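PDB 5U1T: separin from Saccharomyces cerevisiae, which cleaves the MCD1/SCC1 subunit of cohesin at the onset of anaphase as a caspase-like cysteine protease, allowing the chromosomes to segregate. Local coordinates for residues 1017-1022 against 1050-1055; 949-954 against 1054-1059; 115-120 against 154-159; 160-165 against 332-337. All blocks are in the same frame, centred on the assembly; numbering follows the deposited sequence.

Interaction 1 (1017-1022 against 1050-1055); sequences SKLKQM and LTILSN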
loop_
_atom_site.group_PDB
_atom_site.type_symbol
_atom_site.label_atom_id
_atom_site.label_comp_id
_atom_site.label_asym_id
_atom_site.label_seq_id
_atom_site.Cartn_x
_atom_site.Cartn_y
_atom_site.Cartn_z
ATOM N N SER A 1017 38.007 37.216 -2.162
ATOM C CA SER A 1017 37.259 36.787 -0.988
ATOM C C SER A 1017 36.053 35.908 -1.337
ATOM O O SER A 1017 35.906 34.832 -0.780
ATOM C CB SER A 1017 36.798 37.986 -0.181
ATOM O OG SER A 1017 36.286 37.556 1.067
ATOM N N LYS A 1018 35.211 36.353 -2.264
ATOM C CA LYS A 1018 34.033 35.591 -2.648
ATOM C C LYS A 1018 34.411 34.246 -3.256
ATOM O O LYS A 1018 33.667 33.257 -3.138
ATOM C CB LYS A 1018 33.167 36.395 -3.622
ATOM C CG LYS A 1018 32.442 37.543 -2.932
ATOM C CD LYS A 1018 31.894 38.599 -3.894
ATOM C CE LYS A 1018 31.351 39.804 -3.124
ATOM N NZ LYS A 1018 30.129 39.452 -2.352
ATOM N N LEU A 1019 35.569 34.196 -3.897
ATOM C CA LEU A 1019 36.019 32.969 -4.514
ATOM C C LEU A 1019 36.553 31.983 -3.481
ATOM O O LEU A 1019 36.273 30.795 -3.575
ATOM C CB LEU A 1019 37.075 33.276 -5.574
ATOM C CG LEU A 1019 36.463 33.742 -6.891
ATOM C CD1 LEU A 1019 37.495 34.460 -7.737
ATOM C CD2 LEU A 1019 35.896 32.543 -7.619
ATOM N N LYS A 1020 37.323 32.463 -2.505
ATOM C CA LYS A 1020 37.830 31.593 -1.441
ATOM C C LYS A 1020 36.666 31.046 -0.600
ATOM O O LYS A 1020 36.740 29.966 -0.007
ATOM C CB LYS A 1020 38.835 32.342 -0.562
ATOM C CG LYS A 1020 40.172 32.637 -1.250
ATOM C CD LYS A 1020 41.006 33.696 -0.500
ATOM C CE LYS A 1020 42.129 33.084 0.355
ATOM N NZ LYS A 1020 43.273 34.030 0.599
ATOM N N GLN A 1021 35.585 31.811 -0.583
ATOM C CA GLN A 1021 34.375 31.458 0.118
ATOM C C GLN A 1021 33.694 30.312 -0.612
ATOM O O GLN A 1021 33.260 29.328 -0.006
ATOM C CB GLN A 1021 33.460 32.678 0.203
ATOM C CG GLN A 1021 32.333 32.596 1.220
ATOM C CD GLN A 1021 31.287 33.682 0.987
ATOM O OE1 GLN A 1021 31.158 34.212 -0.130
ATOM N NE2 GLN A 1021 30.537 34.019 2.030
ATOM N N MET A 1022 33.612 30.457 -1.927
ATOM C CA MET A 1022 33.094 29.425 -2.797
ATOM C C MET A 1022 33.964 28.155 -2.738
ATOM O O MET A 1022 33.441 27.047 -2.740
ATOM C CB MET A 1022 33.001 29.961 -4.227
ATOM C CG MET A 1022 32.235 29.081 -5.201
ATOM S SD MET A 1022 30.447 29.019 -4.891
ATOM C CE MET A 1022 30.029 27.563 -5.832
ATOM N N LEU A 1050 38.876 26.999 -8.606
ATOM C CA LEU A 1050 40.317 26.911 -8.397
ATOM C C LEU A 1050 41.061 27.606 -9.533
ATOM O O LEU A 1050 42.031 28.331 -9.315
ATOM C CB LEU A 1050 40.757 25.458 -8.297
ATOM C CG LEU A 1050 42.227 25.359 -7.917
ATOM C CD1 LEU A 1050 42.450 25.984 -6.553
ATOM C CD2 LEU A 1050 42.732 23.926 -7.974
ATOM N N THR A 1051 40.581 27.386 -10.747
ATOM C CA THR A 1051 41.180 27.967 -11.927
ATOM C C THR A 1051 41.086 29.490 -11.903
ATOM O O THR A 1051 42.093 30.164 -12.105
ATOM C CB THR A 1051 40.528 27.410 -13.189
ATOM O OG1 THR A 1051 40.699 25.990 -13.207
ATOM C CG2 THR A 1051 41.157 27.999 -14.428
ATOM N N ILE A 1052 39.899 30.040 -11.649
ATOM C CA ILE A 1052 39.783 31.495 -11.527
ATOM C C ILE A 1052 40.690 32.022 -10.433
ATOM O O ILE A 1052 41.426 32.977 -10.639
ATOM C CB ILE A 1052 38.379 31.971 -11.203
ATOM C CG1 ILE A 1052 37.342 31.312 -12.114
ATOM C CG2 ILE A 1052 38.327 33.479 -11.302
ATOM C CD1 ILE A 1052 37.507 31.648 -13.537
ATOM N N LEU A 1053 40.645 31.391 -9.271
ATOM C CA LEU A 1053 41.451 31.843 -8.146
ATOM C C LEU A 1053 42.947 31.918 -8.454
ATOM O O LEU A 1053 43.604 32.896 -8.099
ATOM C CB LEU A 1053 41.222 30.936 -6.941
ATOM C CG LEU A 1053 40.403 31.614 -5.860
ATOM C CD1 LEU A 1053 39.942 30.586 -4.852
ATOM C CD2 LEU A 1053 41.229 32.674 -5.189
ATOM N N SER A 1054 43.471 30.887 -9.107
ATOM C CA SER A 1054 44.905 30.759 -9.327
ATOM C C SER A 1054 45.421 31.701 -10.403
ATOM O O SER A 1054 46.594 32.047 -10.410
ATOM C CB SER A 1054 45.238 29.347 -9.717
ATOM O OG SER A 1054 44.373 29.003 -10.775
ATOM N N ASN A 1055 44.540 32.100 -11.311
ATOM C CA ASN A 1055 44.894 33.075 -12.321
ATOM C C ASN A 1055 44.830 34.519 -11.814
ATOM O O ASN A 1055 45.212 35.443 -12.523
ATOM C CB ASN A 1055 43.985 32.913 -13.536
ATOM C CG ASN A 1055 44.431 31.802 -14.441
ATOM O OD1 ASN A 1055 45.230 32.016 -15.348
ATOM N ND2 ASN A 1055 43.933 30.599 -14.199
#

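Interaction 2 (949-954 against 1054-1059); sequences DPFFKG and SNITSI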
loop_
_atom_site.group_PDB
_atom_site.type_symbol
_atom_site.label_atom_id
_atom_site.label_comp_id
_atom_site.label_asym_id
_atom_site.label_seq_id
_atom_site.Cartn_x
_atom_site.Cartn_y
_atom_site.Cartn_z
ATOM N N ASP A 949 31.978 43.168 -14.462
ATOM C CA ASP A 949 33.272 43.812 -14.606
ATOM C C ASP A 949 33.927 43.237 -15.870
ATOM O O ASP A 949 34.179 42.034 -15.963
ATOM C CB ASP A 949 34.138 43.586 -13.363
ATOM C CG ASP A 949 35.503 44.254 -13.459
ATOM O OD1 ASP A 949 35.893 44.712 -14.557
ATOM O OD2 ASP A 949 36.214 44.316 -12.431
ATOM N N PRO A 950 34.182 44.098 -16.858
ATOM C CA PRO A 950 34.866 43.729 -18.103
ATOM C C PRO A 950 36.093 42.823 -17.897
ATOM O O PRO A 950 36.302 41.895 -18.680
ATOM C CB PRO A 950 35.284 45.080 -18.677
ATOM C CG PRO A 950 34.262 46.018 -18.176
ATOM C CD PRO A 950 33.838 45.529 -16.822
ATOM N N PHE A 951 36.877 43.086 -16.856
ATOM C CA PHE A 951 38.024 42.242 -16.538
ATOM C C PHE A 951 37.591 40.775 -16.347
ATOM O O PHE A 951 38.026 39.908 -17.092
ATOM C CB PHE A 951 38.753 42.789 -15.302
ATOM C CG PHE A 951 39.885 41.919 -14.809
ATOM C CD1 PHE A 951 41.127 41.971 -15.396
ATOM C CD2 PHE A 951 39.700 41.069 -13.733
ATOM C CE1 PHE A 951 42.156 41.181 -14.934
ATOM C CE2 PHE A 951 40.715 40.283 -13.269
ATOM C CZ PHE A 951 41.952 40.341 -13.868
ATOM N N PHE A 952 36.709 40.489 -15.395
ATOM C CA PHE A 952 36.304 39.097 -15.183
ATOM C C PHE A 952 35.469 38.534 -16.342
ATOM O O PHE A 952 35.600 37.355 -16.696
ATOM C CB PHE A 952 35.553 38.954 -13.873
ATOM C CG PHE A 952 36.392 39.258 -12.677
ATOM C CD1 PHE A 952 37.201 38.283 -12.123
ATOM C CD2 PHE A 952 36.377 40.528 -12.108
ATOM C CE1 PHE A 952 37.981 38.564 -11.022
ATOM C CE2 PHE A 952 37.152 40.817 -11.009
ATOM C CZ PHE A 952 37.956 39.835 -10.466
ATOM N N LYS A 953 34.654 39.377 -16.961
ATOM C CA LYS A 953 33.906 38.949 -18.128
ATOM C C LYS A 953 34.804 38.444 -19.248
ATOM O O LYS A 953 34.492 37.444 -19.900
ATOM C CB LYS A 953 33.053 40.084 -18.659
ATOM C CG LYS A 953 31.945 39.586 -19.563
ATOM C CD LYS A 953 32.036 40.207 -20.947
ATOM C CE LYS A 953 30.764 39.900 -21.718
ATOM N NZ LYS A 953 29.617 39.831 -20.753
ATOM N N GLY A 954 35.910 39.148 -19.475
ATOM C CA GLY A 954 36.875 38.757 -20.479
ATOM C C GLY A 954 37.622 37.505 -20.079
ATOM O O GLY A 954 37.900 36.645 -20.904
ATOM N N SER A 1054 43.471 30.887 -9.107
ATOM C CA SER A 1054 44.905 30.759 -9.327
ATOM C C SER A 1054 45.421 31.701 -10.403
ATOM O O SER A 1054 46.594 32.047 -10.410
ATOM C CB SER A 1054 45.238 29.347 -9.717
ATOM O OG SER A 1054 44.373 29.003 -10.775
ATOM N N ASN A 1055 44.540 32.100 -11.311
ATOM C CA ASN A 1055 44.894 33.075 -12.321
ATOM C C ASN A 1055 44.830 34.519 -11.814
ATOM O O ASN A 1055 45.212 35.443 -12.523
ATOM C CB ASN A 1055 43.985 32.913 -13.536
ATOM C CG ASN A 1055 44.431 31.802 -14.441
ATOM O OD1 ASN A 1055 45.230 32.016 -15.348
ATOM N ND2 ASN A 1055 43.933 30.599 -14.199
ATOM N N ILE A 1056 44.389 34.686 -10.565
ATOM C CA ILE A 1056 43.989 35.978 -9.986
ATOM C C ILE A 1056 44.822 36.323 -8.745
ATOM O O ILE A 1056 45.013 37.492 -8.406
ATOM C CB ILE A 1056 42.459 35.928 -9.672
ATOM C CG1 ILE A 1056 41.661 36.334 -10.915
ATOM C CG2 ILE A 1056 42.033 36.689 -8.414
ATOM C CD1 ILE A 1056 42.202 37.499 -11.616
ATOM N N THR A 1057 45.347 35.292 -8.090
ATOM C CA THR A 1057 46.126 35.442 -6.866
ATOM C C THR A 1057 46.949 34.171 -6.701
ATOM O O THR A 1057 46.883 33.275 -7.541
ATOM C CB THR A 1057 45.219 35.702 -5.625
ATOM O OG1 THR A 1057 45.998 35.727 -4.426
ATOM C CG2 THR A 1057 44.161 34.628 -5.491
ATOM N N SER A 1058 47.760 34.112 -5.658
ATOM C CA SER A 1058 48.497 32.900 -5.340
ATOM C C SER A 1058 47.849 32.267 -4.118
ATOM O O SER A 1058 47.553 32.947 -3.126
ATOM C CB SER A 1058 49.959 33.211 -5.092
ATOM O OG SER A 1058 50.458 34.020 -6.146
ATOM N N ILE A 1059 47.602 30.967 -4.178
ATOM C CA ILE A 1059 46.727 30.372 -3.177
ATOM C C ILE A 1059 47.420 29.389 -2.230
ATOM O O ILE A 1059 48.436 28.777 -2.571
ATOM C CB ILE A 1059 45.528 29.678 -3.858
ATOM C CG1 ILE A 1059 45.816 29.424 -5.351
ATOM C CG2 ILE A 1059 44.275 30.546 -3.709
ATOM C CD1 ILE A 1059 46.788 28.265 -5.634
#

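Interaction 3 (115-120 against 154-159); sequences NILLAD and LELFSH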
loop_
_atom_site.group_PDB
_atom_site.type_symbol
_atom_site.label_atom_id
_atom_site.label_comp_id
_atom_site.label_asym_id
_atom_site.label_seq_id
_atom_site.Cartn_x
_atom_site.Cartn_y
_atom_site.Cartn_z
ATOM N N ASN A 115 -56.259 -19.740 24.328
ATOM C CA ASN A 115 -54.867 -19.423 24.015
ATOM C C ASN A 115 -54.503 -17.963 24.381
ATOM O O ASN A 115 -53.409 -17.693 24.868
ATOM C CB ASN A 115 -54.589 -19.692 22.527
ATOM C CG ASN A 115 -54.636 -21.186 22.154
ATOM O OD1 ASN A 115 -54.267 -22.063 22.944
ATOM N ND2 ASN A 115 -55.058 -21.467 20.923
ATOM N N ILE A 116 -55.432 -17.039 24.139
ATOM C CA ILE A 116 -55.347 -15.663 24.617
ATOM C C ILE A 116 -55.182 -15.611 26.134
ATOM O O ILE A 116 -54.209 -15.046 26.645
ATOM C CB ILE A 116 -56.606 -14.857 24.225
ATOM C CG1 ILE A 116 -56.776 -14.835 22.703
ATOM C CG2 ILE A 116 -56.586 -13.451 24.822
ATOM C CD1 ILE A 116 -55.517 -14.468 21.923
ATOM N N LEU A 117 -56.131 -16.218 26.839
ATOM C CA LEU A 117 -56.150 -16.244 28.295
ATOM C C LEU A 117 -54.851 -16.706 28.943
ATOM O O LEU A 117 -54.411 -16.120 29.913
ATOM C CB LEU A 117 -57.302 -17.138 28.782
ATOM C CG LEU A 117 -58.704 -16.598 28.519
ATOM C CD1 LEU A 117 -59.755 -17.608 28.923
ATOM C CD2 LEU A 117 -58.917 -15.283 29.242
ATOM N N LEU A 118 -54.230 -17.757 28.431
ATOM C CA LEU A 118 -53.005 -18.229 29.063
ATOM C C LEU A 118 -51.726 -17.761 28.331
ATOM O O LEU A 118 -50.657 -18.347 28.499
ATOM C CB LEU A 118 -53.032 -19.756 29.178
ATOM C CG LEU A 118 -54.279 -20.359 29.852
ATOM C CD1 LEU A 118 -54.159 -21.854 30.042
ATOM C CD2 LEU A 118 -54.560 -19.711 31.191
ATOM N N ALA A 119 -51.813 -16.685 27.552
ATOM C CA ALA A 119 -50.611 -16.114 26.929
ATOM C C ALA A 119 -49.724 -15.424 27.939
ATOM O O ALA A 119 -50.197 -14.651 28.765
ATOM C CB ALA A 119 -50.984 -15.135 25.833
ATOM N N ASP A 120 -48.431 -15.689 27.863
ATOM C CA ASP A 120 -47.486 -14.966 28.696
ATOM C C ASP A 120 -47.335 -13.509 28.287
ATOM O O ASP A 120 -47.588 -13.141 27.138
ATOM C CB ASP A 120 -46.137 -15.645 28.656
ATOM C CG ASP A 120 -46.035 -16.743 29.653
ATOM O OD1 ASP A 120 -45.954 -16.426 30.861
ATOM O OD2 ASP A 120 -46.047 -17.919 29.243
ATOM N N LEU A 154 -60.317 -21.105 35.578
ATOM C CA LEU A 154 -59.723 -21.406 36.868
ATOM C C LEU A 154 -58.195 -21.397 36.766
ATOM O O LEU A 154 -57.536 -20.753 37.575
ATOM C CB LEU A 154 -60.232 -22.744 37.399
ATOM C CG LEU A 154 -61.717 -22.753 37.799
ATOM C CD1 LEU A 154 -62.168 -24.108 38.348
ATOM C CD2 LEU A 154 -62.045 -21.635 38.787
ATOM N N GLU A 155 -57.639 -22.075 35.759
ATOM C CA GLU A 155 -56.176 -22.139 35.551
ATOM C C GLU A 155 -55.544 -20.742 35.435
ATOM O O GLU A 155 -54.526 -20.441 36.069
ATOM C CB GLU A 155 -55.855 -22.979 34.302
ATOM C CG GLU A 155 -54.487 -22.709 33.667
ATOM C CD GLU A 155 -53.304 -23.251 34.475
ATOM O OE1 GLU A 155 -52.139 -23.007 34.062
ATOM O OE2 GLU A 155 -53.530 -23.919 35.513
ATOM N N LEU A 156 -56.181 -19.910 34.618
ATOM C CA LEU A 156 -55.890 -18.489 34.516
ATOM C C LEU A 156 -55.759 -17.824 35.875
ATOM O O LEU A 156 -54.702 -17.310 36.235
ATOM C CB LEU A 156 -56.997 -17.796 33.722
ATOM C CG LEU A 156 -56.948 -16.279 33.675
ATOM C CD1 LEU A 156 -55.732 -15.921 32.879
ATOM C CD2 LEU A 156 -58.209 -15.705 33.052
ATOM N N PHE A 157 -56.847 -17.843 36.634
ATOM C CA PHE A 157 -56.897 -17.095 37.872
ATOM C C PHE A 157 -56.105 -17.788 38.969
ATOM O O PHE A 157 -55.570 -17.122 39.850
ATOM C CB PHE A 157 -58.343 -16.855 38.276
ATOM C CG PHE A 157 -58.976 -15.680 37.566
ATOM C CD1 PHE A 157 -58.633 -14.373 37.913
ATOM C CD2 PHE A 157 -59.898 -15.867 36.556
ATOM C CE1 PHE A 157 -59.211 -13.282 37.268
ATOM C CE2 PHE A 157 -60.473 -14.777 35.910
ATOM C CZ PHE A 157 -60.133 -13.489 36.266
ATOM N N SER A 158 -55.983 -19.111 38.886
ATOM C CA SER A 158 -55.069 -19.848 39.765
ATOM C C SER A 158 -53.677 -19.223 39.716
ATOM O O SER A 158 -53.093 -18.921 40.746
ATOM C CB SER A 158 -55.000 -21.336 39.376
ATOM O OG SER A 158 -54.096 -22.069 40.199
ATOM N N HIS A 159 -53.162 -19.022 38.507
ATOM C CA HIS A 159 -51.858 -18.399 38.309
ATOM C C HIS A 159 -51.983 -16.967 37.811
ATOM O O HIS A 159 -51.272 -16.568 36.893
ATOM C CB HIS A 159 -51.023 -19.202 37.322
ATOM C CG HIS A 159 -50.754 -20.598 37.768
ATOM N ND1 HIS A 159 -51.453 -21.683 37.278
ATOM C CD2 HIS A 159 -49.871 -21.090 38.665
ATOM C CE1 HIS A 159 -51.004 -22.784 37.852
ATOM N NE2 HIS A 159 -50.044 -22.451 38.700
#

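Interaction 4 (160-165 against 332-337); sequences DKRYLL and TIRLEG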
loop_
_atom_site.group_PDB
_atom_site.type_symbol
_atom_site.label_atom_id
_atom_site.label_comp_id
_atom_site.label_asym_id
_atom_site.label_seq_id
_atom_site.Cartn_x
_atom_site.Cartn_y
_atom_site.Cartn_z
ATOM N N ASP A 160 -52.887 -16.207 38.427
ATOM C CA ASP A 160 -53.086 -14.791 38.126
ATOM C C ASP A 160 -51.802 -13.955 38.194
ATOM O O ASP A 160 -51.666 -12.974 37.462
ATOM C CB ASP A 160 -54.124 -14.199 39.082
ATOM C CG ASP A 160 -53.778 -14.439 40.537
ATOM O OD1 ASP A 160 -52.644 -14.884 40.829
ATOM O OD2 ASP A 160 -54.642 -14.177 41.393
ATOM N N LYS A 161 -50.876 -14.332 39.078
ATOM C CA LYS A 161 -49.595 -13.638 39.203
ATOM C C LYS A 161 -48.829 -13.626 37.888
ATOM O O LYS A 161 -48.099 -12.680 37.574
ATOM C CB LYS A 161 -48.739 -14.285 40.289
ATOM C CG LYS A 161 -48.936 -13.669 41.642
ATOM C CD LYS A 161 -48.887 -14.705 42.742
ATOM C CE LYS A 161 -47.540 -14.723 43.444
ATOM N NZ LYS A 161 -47.620 -15.479 44.745
ATOM N N ARG A 162 -49.000 -14.690 37.118
ATOM C CA ARG A 162 -48.267 -14.848 35.884
ATOM C C ARG A 162 -49.066 -14.370 34.687
ATOM O O ARG A 162 -48.532 -13.676 33.823
ATOM C CB ARG A 162 -47.866 -16.302 35.702
ATOM C CG ARG A 162 -47.542 -16.656 34.287
ATOM C CD ARG A 162 -47.124 -18.093 34.180
ATOM N NE ARG A 162 -46.828 -18.451 32.804
ATOM C CZ ARG A 162 -46.499 -19.671 32.404
ATOM N NH1 ARG A 162 -46.235 -19.894 31.123
ATOM N NH2 ARG A 162 -46.423 -20.661 33.279
ATOM N N TYR A 163 -50.344 -14.721 34.625
ATOM C CA TYR A 163 -51.093 -14.396 33.417
ATOM C C TYR A 163 -51.701 -12.999 33.432
ATOM O O TYR A 163 -52.043 -12.468 32.378
ATOM C CB TYR A 163 -52.188 -15.428 33.167
ATOM C CG TYR A 163 -51.660 -16.831 33.036
ATOM C CD1 TYR A 163 -50.700 -17.152 32.072
ATOM C CD2 TYR A 163 -52.123 -17.845 33.878
ATOM C CE1 TYR A 163 -50.207 -18.445 31.954
ATOM C CE2 TYR A 163 -51.642 -19.137 33.768
ATOM C CZ TYR A 163 -50.685 -19.428 32.806
ATOM O OH TYR A 163 -50.219 -20.715 32.720
ATOM N N LEU A 164 -51.824 -12.396 34.607
ATOM C CA LEU A 164 -52.631 -11.183 34.738
ATOM C C LEU A 164 -51.965 -10.048 35.495
ATOM O O LEU A 164 -51.903 -8.919 35.012
ATOM C CB LEU A 164 -53.949 -11.515 35.433
ATOM C CG LEU A 164 -55.200 -11.653 34.571
ATOM C CD1 LEU A 164 -55.561 -10.323 33.970
ATOM C CD2 LEU A 164 -54.981 -12.645 33.475
ATOM N N LEU A 165 -51.488 -10.355 36.694
ATOM C CA LEU A 165 -51.065 -9.340 37.651
ATOM C C LEU A 165 -49.623 -8.930 37.430
ATOM O O LEU A 165 -48.778 -9.069 38.316
ATOM C CB LEU A 165 -51.260 -9.853 39.084
ATOM C CG LEU A 165 -52.642 -10.437 39.389
ATOM C CD1 LEU A 165 -52.718 -10.944 40.811
ATOM C CD2 LEU A 165 -53.741 -9.422 39.128
ATOM N N THR A 332 -48.834 -31.793 40.366
ATOM C CA THR A 332 -49.598 -31.362 41.535
ATOM C C THR A 332 -48.967 -30.110 42.142
ATOM O O THR A 332 -49.672 -29.273 42.702
ATOM C CB THR A 332 -49.701 -32.465 42.625
ATOM O OG1 THR A 332 -50.096 -33.703 42.028
ATOM C CG2 THR A 332 -50.729 -32.082 43.693
ATOM N N ILE A 333 -47.647 -29.972 42.023
ATOM C CA ILE A 333 -46.972 -28.793 42.566
ATOM C C ILE A 333 -47.458 -27.524 41.871
ATOM O O ILE A 333 -47.820 -26.552 42.542
ATOM C CB ILE A 333 -45.436 -28.891 42.450
ATOM C CG1 ILE A 333 -44.916 -30.038 43.320
ATOM C CG2 ILE A 333 -44.786 -27.577 42.854
ATOM C CD1 ILE A 333 -43.524 -29.836 43.876
ATOM N N ARG A 334 -47.478 -27.538 40.537
ATOM C CA ARG A 334 -48.023 -26.424 39.763
ATOM C C ARG A 334 -49.458 -26.136 40.192
ATOM O O ARG A 334 -49.800 -24.994 40.516
ATOM C CB ARG A 334 -47.975 -26.712 38.257
ATOM C CG ARG A 334 -46.902 -25.929 37.522
ATOM C CD ARG A 334 -47.177 -25.835 36.023
ATOM N NE ARG A 334 -47.463 -24.463 35.604
ATOM C CZ ARG A 334 -48.620 -24.062 35.087
ATOM N NH1 ARG A 334 -49.603 -24.932 34.913
ATOM N NH2 ARG A 334 -48.795 -22.793 34.739
ATOM N N LEU A 335 -50.275 -27.191 40.205
ATOM C CA LEU A 335 -51.695 -27.112 40.561
ATOM C C LEU A 335 -51.931 -26.400 41.879
ATOM O O LEU A 335 -52.724 -25.463 41.962
ATOM C CB LEU A 335 -52.290 -28.515 40.631
ATOM C CG LEU A 335 -52.581 -29.091 39.254
ATOM C CD1 LEU A 335 -52.681 -30.612 39.297
ATOM C CD2 LEU A 335 -53.845 -28.442 38.681
ATOM N N GLU A 336 -51.223 -26.857 42.900
ATOM C CA GLU A 336 -51.330 -26.303 44.237
ATOM C C GLU A 336 -50.895 -24.850 44.284
ATOM O O GLU A 336 -51.431 -24.063 45.060
ATOM C CB GLU A 336 -50.497 -27.134 45.201
ATOM C CG GLU A 336 -51.030 -28.537 45.349
ATOM C CD GLU A 336 -52.274 -28.564 46.190
ATOM O OE1 GLU A 336 -52.116 -28.298 47.399
ATOM O OE2 GLU A 336 -53.389 -28.831 45.659
ATOM N N GLY A 337 -49.925 -24.507 43.444
ATOM C CA GLY A 337 -49.452 -23.143 43.348
ATOM C C GLY A 337 -48.910 -22.649 44.669
ATOM O O GLY A 337 -49.347 -21.628 45.188
#

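Interaction 1 (1017-1022 against 1050-1055)
With its CG set anti to the carbonyl carbon (chi1 -80°), L1019 reaches across to helix 1036-1054, while I1052 turns CG2, the methyl lying anti to its own backbone N, to meet it. The two methyl ends touch at L1019 CD1 and I1052 CG2, 3.8 Å apart, with the side chains crossing at about a right angle. Nearer its root L1019 has a second partner: its CB sits 3.7 Å from L1053 CG. L1053 thus lodges between two successive residues of the facing helix, since its CD1 lies over the backbone of L1019, 3.9 Å from the carbonyl O of that residue, and its CD2 comes 4.1 Å from K1020 CG. Only the root of K1020 takes part, for the chain bends at chi3 and carries the ammonium away from the contact. Replacing L1053 by an alanine removes CG and both methyls and would probably leave a gap against L1019 CB and K1020 CG. The segment axes approach to 9.9 Å and run roughly antiparallel, 147° between their directions, as in a helical hairpin of consecutive helices. Helix 927-946 packs on helix 1012-1028, V935 and W939 touching M1022, and strand 960-962 packs on helix 1036-1054, with L960 against I1052 and I962 against L1050.

Interaction 2 (949-954 against 1054-1059)
I1056 meets F951 and F952 from the loop between helix 1036-1054 and helix 1062-1072. S1054 comes first in the segment, its OG within hydrogen-bonding distance of the carbonyls of L1050 and T1051. N1055 then folds back: N1055 ND2 gives T1051 O a nearly linear hydrogen bond, the donor standing above the carbonyl plane, and it also bonds to G961 O. Next in line, I1056 carries the contact itself. Its CD1 arrives at the edge of the F951 ring, near the ring plane, 3.6 Å from CE2 and equally close to CZ; the two side chains come from opposite directions. Its CG1 lies 4.3 Å from F952 CE1, a looser approach. Beyond it the segment turns away: T1057 joins I1056 in touching I1016 of helix 1012-1028, S1058 meets P967, and I1059 packs back on L1053.

The two phenylalanines are fitted to each other as well. F951, with CG anti to its backbone N (chi1 175°), holds CD2 3.6 Å above the centre of the F952 ring, the planes standing close to perpendicular. What presents this pair is a short helix begun by a side-chain cap: D949 OD1 accepts from F951 N at 3.0 Å, while OD2 takes F1010 N. Aspartate at the N-cap, followed by proline in the first turn, is a classic helix N-terminus.

Interaction 3 (115-120 against 154-159)
L117, L118 and L156 pack together where two helices end, helix 113-117 and helix 146-158, in the all-helical N-terminal part of the protein. L156 can be followed outward from its backbone. Its CB lies 4.0 Å from L118 CD2, the methyl that also rests against the L156 backbone, 3.8 Å from CA. CG, anti to the backbone N (chi1 172°), lies 4.1 Å above one face of the neighbouring F157 ring, offset toward its rim. From there the branches part. CD1 turns to the backbone of L117, 3.3 Å from its carbonyl O; this oxygen accepts a hydrogen bond from K133 NZ. CD2 takes the apolar way and meets L117 CD2 at 3.9 Å, the two leucines crossing at about a right angle. L117 also touches L137 and I140 of helix 129-142, which places the cluster between three helices.

E155 shows how an acidic residue can share an apolar contact. Its chain bends at chi2 (73°), leaving its CG methylene in the contact while the carboxylate turns off to polar partners. That methylene atom, E155 CG, lies 3.7 Å from L118 CD1.

Interaction 4 (160-165 against 332-337)
R162 and R334 bring their guanidinium groups together at about a right angle, the planes 82° apart, with NH2 of R162 3.5 Å from NH2 of R334. Neither plane lies flat on the other, and each NH2 approaches the opposing group obliquely. Y163 stands beside them as the third member: its OH lies at the edge of the R334 guanidinium, close to that plane and 3.2 Å from NH2, while the phenol ring is tilted 67° from it.

The two residues of segment 160-165 are also set against each other. R162, with CG anti to the backbone N (chi1 160°) and the chain extended from CG to NE, passes its CG 3.8 Å above one face of the Y163 ring, offset toward the rim. The hydroxyl of Y163 in turn stands 3.8 Å above the R162 guanidinium plane. R334 comes from the other helix with a bend at chi3, its chain crossing both partners.

Acidic groups probably account for two arginines lying so near. D384 bridges them, OD1 bound to R162 NH2 and OD2 to R334 NE, while E380 and D120 add salt bridges to R162. E155 OE1 takes both R334 NH1 and the Y163 hydroxyl. The cluster reads as a salt-bridge network in which the surrounding carboxylates probably offset the like charges.

In the fold
From the N terminus, interaction 3 closes the first loop, joining the end of helix 113-117 to that of helix 146-158. Interaction 4 opens at the very next residue and closes a far longer one on helix 319-336. The two are consecutive rather than crossing, yet their centres lie only 9 Å apart, and the H159 imidazole probably hydrogen-bonds R334 O between them. Much later, in a distant part of the elongated molecule, the loop of interaction 1, from 1017 to 1055, falls within the span of interaction 2, from 949 to 1059. Interaction 1 joins helix 1012-1028 to the end of helix 1036-1054, and interaction 2 brings the short helix 950-955 onto the loop that follows.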